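Long-range contact in TsrE (Streptomyces laurentii, PDB 7CWW), which probably catalyses the cyclisation that forms the central six-membered nitrogen heterocycle during maturation of the thiopeptide antibiotic thiostrepton: residues E5-T10 and L57-R62. Sequence-based numbering, arbitrary orientation.
Sequences EQKDLT and LRFASR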
ATOM      1  N   GLU A   5       0.842  21.143  20.223  1.00 81.63           N
ATOM      2  CA  GLU A   5       0.306  21.660  18.972  1.00 71.36           C
ATOM      3  C   GLU A   5       0.705  20.766  17.808  1.00 63.07           C
ATOM      4  O   GLU A   5       1.835  20.266  17.731  1.00 56.45           O
ATOM      5  CB  GLU A   5       0.779  23.083  18.694  1.00 76.87           C
ATOM      6  CG  GLU A   5       0.044  24.147  19.477  1.00 87.13           C
ATOM      7  CD  GLU A   5       0.358  25.541  18.983  1.00 96.75           C
ATOM      8  OE1 GLU A   5       1.538  25.804  18.669  1.00 99.29           O
ATOM      9  OE2 GLU A   5      -0.573  26.371  18.900  1.00102.27           O
ATOM     10  N   GLN A   6      -0.242  20.587  16.896  1.00 53.85           N
ATOM     11  CA  GLN A   6      -0.007  19.808  15.690  1.00 48.51           C
ATOM     12  C   GLN A   6       0.938  20.566  14.759  1.00 40.88           C
ATOM     13  O   GLN A   6       0.682  21.727  14.432  1.00 45.90           O
ATOM     14  CB  GLN A   6      -1.343  19.531  15.007  1.00 55.86           C
ATOM     15  CG  GLN A   6      -1.310  18.439  13.981  1.00 58.13           C
ATOM     16  CD  GLN A   6      -0.584  17.209  14.466  1.00 57.94           C
ATOM     17  OE1 GLN A   6       0.504  16.901  13.984  1.00 57.93           O
ATOM     18  NE2 GLN A   6      -1.186  16.488  15.411  1.00 52.78           N
ATOM     19  N   LYS A   7       2.043  19.935  14.361  1.00 30.81           N
ATOM     20  CA  LYS A   7       2.973  20.524  13.405  1.00 29.71           C
ATOM     21  C   LYS A   7       3.018  19.676  12.142  1.00 32.48           C
ATOM     22  O   LYS A   7       2.759  18.474  12.179  1.00 34.51           O
ATOM     23  CB  LYS A   7       4.398  20.655  13.988  1.00 31.12           C
ATOM     24  CG  LYS A   7       4.451  21.165  15.414  1.00 37.74           C
ATOM     25  CD  LYS A   7       4.070  22.635  15.507  1.00 42.74           C
ATOM     26  CE  LYS A   7       4.157  23.108  16.954  1.00 47.10           C
ATOM     27  NZ  LYS A   7       3.963  24.576  17.076  1.00 53.25           N
ATOM     28  N   ASP A   8       3.379  20.310  11.027  1.00 31.69           N
ATOM     29  CA  ASP A   8       3.347  19.687   9.704  1.00 31.67           C
ATOM     30  C   ASP A   8       4.357  20.413   8.829  1.00 38.22           C
ATOM     31  O   ASP A   8       4.211  21.613   8.578  1.00 39.49           O
ATOM     32  CB  ASP A   8       1.926  19.751   9.099  1.00 31.16           C
ATOM     33  CG  ASP A   8       1.826  19.094   7.710  1.00 42.20           C
ATOM     34  OD1 ASP A   8       2.700  18.310   7.324  1.00 46.82           O
ATOM     35  OD2 ASP A   8       0.842  19.364   6.994  1.00 54.08           O
ATOM     36  N   LEU A   9       5.383  19.696   8.376  1.00 30.02           N
ATOM     37  CA  LEU A   9       6.478  20.288   7.615  1.00 33.75           C
ATOM     38  C   LEU A   9       6.638  19.487   6.335  1.00 32.04           C
ATOM     39  O   LEU A   9       6.666  18.257   6.387  1.00 25.62           O
ATOM     40  CB  LEU A   9       7.787  20.264   8.434  1.00 36.28           C
ATOM     41  CG  LEU A   9       9.105  20.488   7.696  1.00 38.00           C
ATOM     42  CD1 LEU A   9       9.048  21.845   6.997  1.00 37.49           C
ATOM     43  CD2 LEU A   9      10.285  20.448   8.657  1.00 43.06           C
ATOM     44  N   THR A  10       6.732  20.166   5.192  1.00 29.70           N
ATOM     45  CA  THR A  10       6.932  19.479   3.922  1.00 30.33           C
ATOM     46  C   THR A  10       8.235  19.958   3.296  1.00 32.11           C
ATOM     47  O   THR A  10       8.554  21.154   3.325  1.00 33.12           O
ATOM     48  CB  THR A  10       5.740  19.667   2.944  1.00 27.61           C
ATOM     49  OG1 THR A  10       5.529  21.049   2.657  1.00 29.51           O
ATOM     50  CG2 THR A  10       4.432  19.063   3.538  1.00 26.98           C
ATOM     51  N   LEU A  57       6.716  15.696   7.367  1.00 24.25           N
ATOM     52  CA  LEU A  57       6.969  15.308   8.751  1.00 26.90           C
ATOM     53  C   LEU A  57       5.840  15.858   9.605  1.00 27.47           C
ATOM     54  O   LEU A  57       5.604  17.068   9.626  1.00 26.26           O
ATOM     55  CB  LEU A  57       8.332  15.814   9.233  1.00 24.23           C
ATOM     56  CG  LEU A  57       9.472  15.269   8.356  1.00 29.32           C
ATOM     57  CD1 LEU A  57      10.790  15.974   8.586  1.00 31.64           C
ATOM     58  CD2 LEU A  57       9.630  13.762   8.576  1.00 23.52           C
ATOM     59  N   ARG A  58       5.124  14.971  10.277  1.00 24.15           N
ATOM     60  CA  ARG A  58       3.981  15.365  11.083  1.00 32.13           C
ATOM     61  C   ARG A  58       4.223  14.948  12.524  1.00 34.03           C
ATOM     62  O   ARG A  58       4.572  13.797  12.794  1.00 29.63           O
ATOM     63  CB  ARG A  58       2.687  14.751  10.555  1.00 35.07           C
ATOM     64  CG  ARG A  58       1.468  15.428  11.101  1.00 45.62           C
ATOM     65  CD  ARG A  58       0.315  15.282  10.157  1.00 40.08           C
ATOM     66  NE  ARG A  58      -0.926  15.609  10.831  1.00 50.10           N
ATOM     67  CZ  ARG A  58      -1.481  16.816  10.817  1.00 55.73           C
ATOM     68  NH1 ARG A  58      -2.627  17.023  11.455  1.00 63.59           N
ATOM     69  NH2 ARG A  58      -0.898  17.806  10.155  1.00 46.74           N
ATOM     70  N   PHE A  59       4.049  15.887  13.443  1.00 29.32           N
ATOM     71  CA  PHE A  59       4.387  15.617  14.826  1.00 29.42           C
ATOM     72  C   PHE A  59       3.658  16.627  15.692  1.00 34.64           C
ATOM     73  O   PHE A  59       3.332  17.729  15.244  1.00 39.51           O
ATOM     74  CB  PHE A  59       5.906  15.681  15.068  1.00 28.51           C
ATOM     75  CG  PHE A  59       6.572  16.934  14.532  1.00 34.20           C
ATOM     76  CD1 PHE A  59       7.016  16.997  13.221  1.00 33.43           C
ATOM     77  CD2 PHE A  59       6.769  18.036  15.347  1.00 33.27           C
ATOM     78  CE1 PHE A  59       7.635  18.140  12.736  1.00 40.75           C
ATOM     79  CE2 PHE A  59       7.382  19.180  14.865  1.00 36.03           C
ATOM     80  CZ  PHE A  59       7.816  19.235  13.563  1.00 40.39           C
ATOM     81  N   ALA A  60       3.402  16.238  16.933  1.00 36.61           N
ATOM     82  CA  ALA A  60       2.763  17.104  17.910  1.00 40.11           C
ATOM     83  C   ALA A  60       3.803  17.523  18.940  1.00 35.46           C
ATOM     84  O   ALA A  60       4.452  16.672  19.553  1.00 41.52           O
ATOM     85  CB  ALA A  60       1.588  16.396  18.589  1.00 45.89           C
ATOM     86  N   SER A  61       3.956  18.826  19.127  1.00 38.26           N
ATOM     87  CA  SER A  61       4.983  19.338  20.013  1.00 42.98           C
ATOM     88  C   SER A  61       4.489  20.615  20.663  1.00 45.73           C
ATOM     89  O   SER A  61       3.764  21.400  20.049  1.00 47.69           O
ATOM     90  CB  SER A  61       6.293  19.603  19.261  1.00 42.65           C
ATOM     91  OG  SER A  61       7.202  20.319  20.080  1.00 51.81           O
ATOM     92  N   ARG A  62       4.894  20.809  21.911  1.00 55.64           N
ATOM     93  CA  ARG A  62       4.656  22.065  22.603  1.00 70.44           C
ATOM     94  C   ARG A  62       5.598  23.175  22.145  1.00 69.48           C
ATOM     95  O   ARG A  62       5.297  24.354  22.362  1.00 75.26           O
ATOM     96  CB  ARG A  62       4.806  21.842  24.108  1.00 82.36           C
ATOM     97  CG  ARG A  62       6.168  21.269  24.493  1.00 87.43           C
ATOM     98  CD  ARG A  62       6.108  19.772  24.765  1.00 91.33           C
ATOM     99  NE  ARG A  62       5.569  19.470  26.088  1.00 96.71           N
ATOM    100  CZ  ARG A  62       6.249  19.606  27.225  1.00101.10           C
ATOM    101  NH1 ARG A  62       7.501  20.048  27.207  1.00100.63           N
ATOM    102  NH2 ARG A  62       5.674  19.304  28.384  1.00103.53           N
TER
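Lys7 lays CB over one face of the Phe59 ring, toward the CE2 rim and 3.8 Å from the ring centroid in a CH-pi contact; its CG, still above the ring plane, already lies beyond that rim. In Phe59, chi1 of 50° puts CG between the backbone N and the carbonyl carbon, and the ring leans toward strand 5-10. The lysine then bends (chi2 -71°), carrying its amine off the ring to a salt bridge with Glu5 of its own strand, NZ to OE1 3.2 Å. An aliphatic stem with a charged tip suits this partly exposed place: the stem shields the aromatic while the amine stays near the surface.

Apolar residues suit the rest of this face, which helix 65-78 covers: Phe59 packs on Val66 and Leu70, and the buried Leu9, beside Leu57, touches Lys71.

Gln6, Asp8 and Arg58 occupy the other face. Arg58, a long chain with a flat polar end, reaches across to both. It crosses Gln6 at about a right angle, the amide stacked 19° from parallel with the guanidinium and CG offset toward its rim, 3.2 Å from Arg58 NH1. Asp8 approaches the guanidinium edge with its carboxylate nearly perpendicular, OD2 3.9 Å from Arg58 NH2, a long salt bridge. Tyr90 OH and Arg56 NH1, the latter from strand 52-61 itself, hold that oxygen more firmly.

Backbone bonds join three hydrogen-bonded pairs: Glu5 with Ser61, Lys7 with Phe59, and Leu9 with Leu57. In the middle pair, Lys7 N to Phe59 O measures 2.7 Å and Phe59 N to Lys7 O 3.2 Å. Strand 5-11 thus edges a three-stranded antiparallel sheet, with 52-61 central and 39-49 beyond, a small two-layer alpha+beta unit backed by helix 65-78 in a mostly helical protein.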